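Local coordinates for putative peptidase (Bacteroides fragilis, PDB 5DYN), which is a clostripain-family (C11) cysteine protease, probably the one that activates Bacteroides fragilis toxin by proteolytic cleavage, at residues R132-K137 / S236-T241; T225-Q228 / W232-V235. All blocks are in the same frame, centred on the assembly; numbering follows the deposited sequence.

In the fold
Contacts 1 and 2 lie side by side, their centres about 12 Å apart, on the same side of the chain's centre. Contact 2 is nested inside the loop closed by contact 1. It joins two consecutive short helices linked by a turn, and 236-241 carries the chain on to meet 132-137. Both contacts reach one modelled sodium ion: contact 2 brings Tyr227 and Trp232 to it, contact 1 brings Trp238, and Thr213 is the other residue around it. They also touch directly. Trp238 CB is 3.5 Å from Tyr233 CD1, Ala239 CA is 3.5 Å from Tyr233 OH, and Trp238 CD1 lies 3.8 Å from Tyr227 CE2.

Contact 1: residues R132-K137 / S236-T241. With NA (sodium ion), chain G.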
loop_
_atom_site.group_PDB
_atom_site.type_symbol
_atom_site.label_atom_id
_atom_site.label_comp_id
_atom_site.label_asym_id
_atom_site.label_seq_id
_atom_site.Cartn_x
_atom_site.Cartn_y
_atom_site.Cartn_z
ATOM N N ARG B 132 4.682 20.476 20.376
ATOM C CA ARG B 132 3.908 21.521 21.029
ATOM C C ARG B 132 2.700 20.972 21.789
ATOM O O ARG B 132 2.279 21.544 22.797
ATOM C CB ARG B 132 3.462 22.539 19.977
ATOM C CG ARG B 132 2.785 23.785 20.497
ATOM C CD ARG B 132 2.788 24.848 19.409
ATOM N NE ARG B 132 1.708 25.819 19.559
ATOM C CZ ARG B 132 1.420 26.751 18.656
ATOM N NH1 ARG B 132 2.132 26.835 17.540
ATOM N NH2 ARG B 132 0.418 27.595 18.864
ATOM N N TYR B 133 2.147 19.860 21.312
ATOM C CA TYR B 133 0.923 19.314 21.892
ATOM C C TYR B 133 1.129 17.951 22.542
ATOM O O TYR B 133 0.184 17.349 23.046
ATOM C CB TYR B 133 -0.168 19.217 20.824
ATOM C CG TYR B 133 -0.715 20.561 20.413
ATOM C CD1 TYR B 133 -0.149 21.268 19.361
ATOM C CD2 TYR B 133 -1.789 21.131 21.085
ATOM C CE1 TYR B 133 -0.641 22.498 18.984
ATOM C CE2 TYR B 133 -2.288 22.362 20.717
ATOM C CZ TYR B 133 -1.710 23.042 19.664
ATOM O OH TYR B 133 -2.201 24.272 19.288
ATOM N N ILE B 134 2.363 17.464 22.517
ATOM C CA ILE B 134 2.706 16.216 23.189
ATOM C C ILE B 134 3.948 16.455 24.040
ATOM O O ILE B 134 5.060 16.077 23.670
ATOM C CB ILE B 134 2.953 15.068 22.190
ATOM C CG1 ILE B 134 1.824 15.001 21.159
ATOM C CG2 ILE B 134 3.088 13.738 22.921
ATOM C CD1 ILE B 134 2.027 13.944 20.102
ATOM N N THR B 135 3.746 17.103 25.182
ATOM C CA THR B 135 4.852 17.525 26.032
ATOM C C THR B 135 5.223 16.467 27.067
ATOM O O THR B 135 6.342 16.462 27.581
ATOM C CB THR B 135 4.519 18.844 26.754
ATOM O OG1 THR B 135 3.278 18.705 27.461
ATOM C CG2 THR B 135 4.393 19.978 25.747
ATOM N N GLY B 136 4.285 15.571 27.364
ATOM C CA GLY B 136 4.517 14.513 28.333
ATOM C C GLY B 136 4.443 13.120 27.733
ATOM O O GLY B 136 4.111 12.955 26.560
ATOM N N LYS B 137 4.757 12.114 28.544
ATOM C CA LYS B 137 4.717 10.720 28.106
ATOM C C LYS B 137 3.565 9.976 28.770
ATOM O O LYS B 137 3.636 9.620 29.949
ATOM C CB LYS B 137 6.044 10.020 28.410
ATOM C CG LYS B 137 6.080 8.549 28.016
ATOM C CD LYS B 137 7.473 7.968 28.196
ATOM C CE LYS B 137 7.497 6.476 27.903
ATOM N NZ LYS B 137 8.835 5.883 28.183
ATOM N N SER B 236 9.060 14.007 11.698
ATOM C CA SER B 236 7.673 14.317 12.037
ATOM C C SER B 236 7.546 15.187 13.281
ATOM O O SER B 236 6.517 15.831 13.485
ATOM C CB SER B 236 6.873 13.035 12.248
ATOM O OG SER B 236 7.461 12.240 13.263
ATOM N N GLY B 237 8.579 15.187 14.116
ATOM C CA GLY B 237 8.555 15.941 15.355
ATOM C C GLY B 237 8.401 15.049 16.575
ATOM O O GLY B 237 8.463 15.524 17.711
ATOM N N TRP B 238 8.196 13.756 16.337
ATOM C CA TRP B 238 8.028 12.785 17.415
ATOM C C TRP B 238 9.231 12.748 18.352
ATOM O O TRP B 238 9.076 12.535 19.555
ATOM C CB TRP B 238 7.779 11.382 16.848
ATOM C CG TRP B 238 6.332 11.071 16.615
ATOM C CD1 TRP B 238 5.725 10.837 15.415
ATOM C CD2 TRP B 238 5.306 10.963 17.609
ATOM N NE1 TRP B 238 4.389 10.587 15.600
ATOM C CE2 TRP B 238 4.104 10.659 16.939
ATOM C CE3 TRP B 238 5.288 11.092 19.002
ATOM C CZ2 TRP B 238 2.895 10.485 17.613
ATOM C CZ3 TRP B 238 4.088 10.917 19.670
ATOM C CH2 TRP B 238 2.908 10.620 18.975
ATOM N N ALA B 239 10.424 12.959 17.798
ATOM C CA ALA B 239 11.656 12.946 18.588
ATOM C C ALA B 239 11.660 14.042 19.651
ATOM O O ALA B 239 12.319 13.917 20.682
ATOM C CB ALA B 239 12.872 13.094 17.679
ATOM N N ASP B 240 10.913 15.110 19.397
ATOM C CA ASP B 240 10.870 16.248 20.305
ATOM C C ASP B 240 9.635 16.248 21.204
ATOM O O ASP B 240 9.390 17.217 21.921
ATOM C CB ASP B 240 10.931 17.553 19.508
ATOM C CG ASP B 240 12.211 17.685 18.707
ATOM O OD1 ASP B 240 13.281 17.289 19.219
ATOM O OD2 ASP B 240 12.149 18.179 17.560
ATOM N N THR B 241 8.854 15.171 21.163
ATOM C CA THR B 241 7.710 15.039 22.064
ATOM C C THR B 241 8.166 14.487 23.410
ATOM O O THR B 241 9.288 14.005 23.543
ATOM C CB THR B 241 6.610 14.115 21.489
ATOM O OG1 THR B 241 7.129 12.791 21.317
ATOM C CG2 THR B 241 6.096 14.638 20.156
HETATM NA NA NA G . 3.370 9.771 12.929
#
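Ile134 and Thr241 are where the two backbones come closest, with their CA atoms 5.3 Å apart. Ile134 is the first residue to leave helical geometry after helix 130-133. Its main chain also hydrogen-bonds to that of Gly242, the residue after Thr241. The partner segment leaves helix 231-236 at Gly237. The positive phi there, 107°, turns the chain out of the helix; glycine accepts this readily. A short 3-10 turn, 238-240, follows and brings Thr241 round to Ile134. Thr241 N bonds to Trp238 O at 3.1 Å to close that turn.

Ile134 carries the packing from its side. Its CB meets Thr241 CG2 at 3.8 Å, and its CG2 reaches Thr241 CB at the same distance. These two side chains run alongside each other and point the same way. The other branch of Ile134 goes to the indole: CG1 is anti to the carbonyl carbon and chi2 is extended at 177°, which carries CD1 to Trp238 CH2 at 3.6 Å. The chain belongs to the clostripain (C11) family of clan CD. Here the segment after its last helix, 231-236, packs against the end of helix 130-133, about a hundred residues earlier in the chain. Phe163 of helix 160-167 packs on both Ile134 and Trp238.

The hydroxyl of Thr241 stays close to the indole and turns to the main chain of its own segment. OG1 sits between the backbone N and the carbonyl carbon and donates to Trp238 O at 2.6 Å, with a C=O...O angle of 137°. Trp238 O thus takes two donors, N and OG1 of Thr241. At the pyrrole edge of the indole, Trp238 NE1 lies 3.0 Å from the modelled sodium ion, in the ring plane.

Contact 2: residues T225-Q228 / W232-V235; sequences TSYQ and WYKV. Unlike the reference sequence in segment 225-228: Thr225 (reference Ala). With NA (sodium ion), chain G.
Tyr227 and Trp232 lie alongside each other, pointing the same way, and both reach a modelled sodium ion. Tyr227 OH is 2.8 Å from the ion and Trp232 NE1 is 2.6 Å from it. The ion sits at the edge of each ring, in its plane. Tyr227 OH also meets the edge of the indole, 3.2 Å from Trp232 CD1. Trp238 and Thr213 are the other residues around the ion.

Beside this site, Gln228 and Tyr233 form the second half of the contact. Gln228 CA lies over one face of the Tyr233 ring, 3.6 Å from its centroid, a CH-pi contact. The Gln228 side chain then runs along the tyrosine, its CG beside the backbone N and the chain extended beyond. This brings NE2 to Tyr233 OH, to which it donates at 3.0 Å with an N-H...O angle of 145°. The amide and ring planes stand 69° apart. Tyr233 CB lies beside Tyr227 O, 3.1 Å away.

The tight turn between the segments is held by Thr230, whose OG1 hydrogen-bonds to both Tyr227 O and Tyr233 N. Lys234 forms a salt bridge with Glu231. Tyr244, from the loop after helix 231-236, packs on Tyr227, Gln228 and Tyr233.

The contact joins the end of helix 221-227 to the start of helix 231-236 across this short turn. Trp122 of the other chain of the assembly meets the Tyr227 ring edge-to-face. Trp232 reaches from helix 231-236 onto helices 119-127 and 38-43.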
loop_
_atom_site.group_PDB
_atom_site.type_symbol
_atom_site.label_atom_id
_atom_site.label_comp_id
_atom_site.label_asym_id
_atom_site.label_seq_id
_atom_site.Cartn_x
_atom_site.Cartn_y
_atom_site.Cartn_z
ATOM N N THR B 225 10.259 1.841 20.426
ATOM C CA THR B 225 11.672 1.892 20.085
ATOM C C THR B 225 11.867 1.662 18.591
ATOM O O THR B 225 12.618 2.384 17.937
ATOM C CB THR B 225 12.479 0.844 20.883
ATOM O OG1 THR B 225 12.412 1.146 22.282
ATOM C CG2 THR B 225 13.934 0.841 20.448
ATOM N N SER B 226 11.177 0.656 18.056
ATOM C CA SER B 226 11.249 0.339 16.631
ATOM C C SER B 226 10.809 1.511 15.760
ATOM O O SER B 226 11.335 1.714 14.670
ATOM C CB SER B 226 10.388 -0.881 16.310
ATOM O OG SER B 226 10.816 -2.018 17.034
ATOM N N TYR B 227 9.839 2.276 16.248
ATOM C CA TYR B 227 9.303 3.406 15.500
ATOM C C TYR B 227 10.349 4.503 15.329
ATOM O O TYR B 227 10.263 5.315 14.409
ATOM C CB TYR B 227 8.060 3.964 16.198
ATOM C CG TYR B 227 7.254 4.929 15.356
ATOM C CD1 TYR B 227 6.718 4.534 14.139
ATOM C CD2 TYR B 227 7.016 6.229 15.786
ATOM C CE1 TYR B 227 5.977 5.404 13.369
ATOM C CE2 TYR B 227 6.271 7.110 15.020
ATOM C CZ TYR B 227 5.754 6.689 13.810
ATOM O OH TYR B 227 5.009 7.550 13.035
ATOM N N GLN B 228 11.344 4.520 16.211
ATOM C CA GLN B 228 12.426 5.493 16.110
ATOM C C GLN B 228 13.348 5.195 14.929
ATOM O O GLN B 228 14.255 5.971 14.629
ATOM C CB GLN B 228 13.238 5.529 17.404
ATOM C CG GLN B 228 12.405 5.795 18.640
ATOM C CD GLN B 228 13.256 5.947 19.885
ATOM O OE1 GLN B 228 13.352 5.032 20.700
ATOM N NE2 GLN B 228 13.877 7.111 20.038
ATOM N N TRP B 232 10.128 8.750 8.943
ATOM C CA TRP B 232 9.056 9.681 9.274
ATOM C C TRP B 232 9.200 10.172 10.708
ATOM O O TRP B 232 9.011 11.350 10.984
ATOM C CB TRP B 232 7.686 9.034 9.072
ATOM C CG TRP B 232 6.559 9.854 9.620
ATOM C CD1 TRP B 232 5.890 9.647 10.792
ATOM C CD2 TRP B 232 5.974 11.020 9.025
ATOM N NE1 TRP B 232 4.921 10.606 10.960
ATOM C CE2 TRP B 232 4.951 11.462 9.890
ATOM C CE3 TRP B 232 6.212 11.731 7.843
ATOM C CZ2 TRP B 232 4.168 12.583 9.613
ATOM C CZ3 TRP B 232 5.434 12.844 7.569
ATOM C CH2 TRP B 232 4.424 13.260 8.450
ATOM N N TYR B 233 9.547 9.264 11.613
ATOM C CA TYR B 233 9.787 9.614 13.010
ATOM C C TYR B 233 10.799 10.750 13.142
ATOM O O TYR B 233 10.592 11.691 13.908
ATOM C CB TYR B 233 10.278 8.386 13.786
ATOM C CG TYR B 233 10.917 8.704 15.121
ATOM C CD1 TYR B 233 10.150 8.808 16.276
ATOM C CD2 TYR B 233 12.291 8.895 15.229
ATOM C CE1 TYR B 233 10.732 9.097 17.497
ATOM C CE2 TYR B 233 12.881 9.188 16.442
ATOM C CZ TYR B 233 12.098 9.286 17.571
ATOM O OH TYR B 233 12.688 9.575 18.778
ATOM N N LYS B 234 11.888 10.652 12.388
ATOM C CA LYS B 234 12.987 11.609 12.481
ATOM C C LYS B 234 12.586 13.020 12.041
ATOM O O LYS B 234 13.165 14.005 12.501
ATOM C CB LYS B 234 14.174 11.115 11.648
ATOM C CG LYS B 234 14.726 9.772 12.117
ATOM C CD LYS B 234 15.654 9.140 11.090
ATOM C CE LYS B 234 16.075 7.738 11.522
ATOM N NZ LYS B 234 16.740 6.984 10.418
ATOM N N VAL B 235 11.589 13.117 11.167
ATOM C CA VAL B 235 11.203 14.408 10.600
ATOM C C VAL B 235 9.804 14.866 11.007
ATOM O O VAL B 235 9.407 15.987 10.699
ATOM C CB VAL B 235 11.273 14.381 9.053
ATOM C CG1 VAL B 235 12.705 14.180 8.586
ATOM C CG2 VAL B 235 10.364 13.293 8.495
HETATM NA NA NA G . 3.370 9.771 12.929
#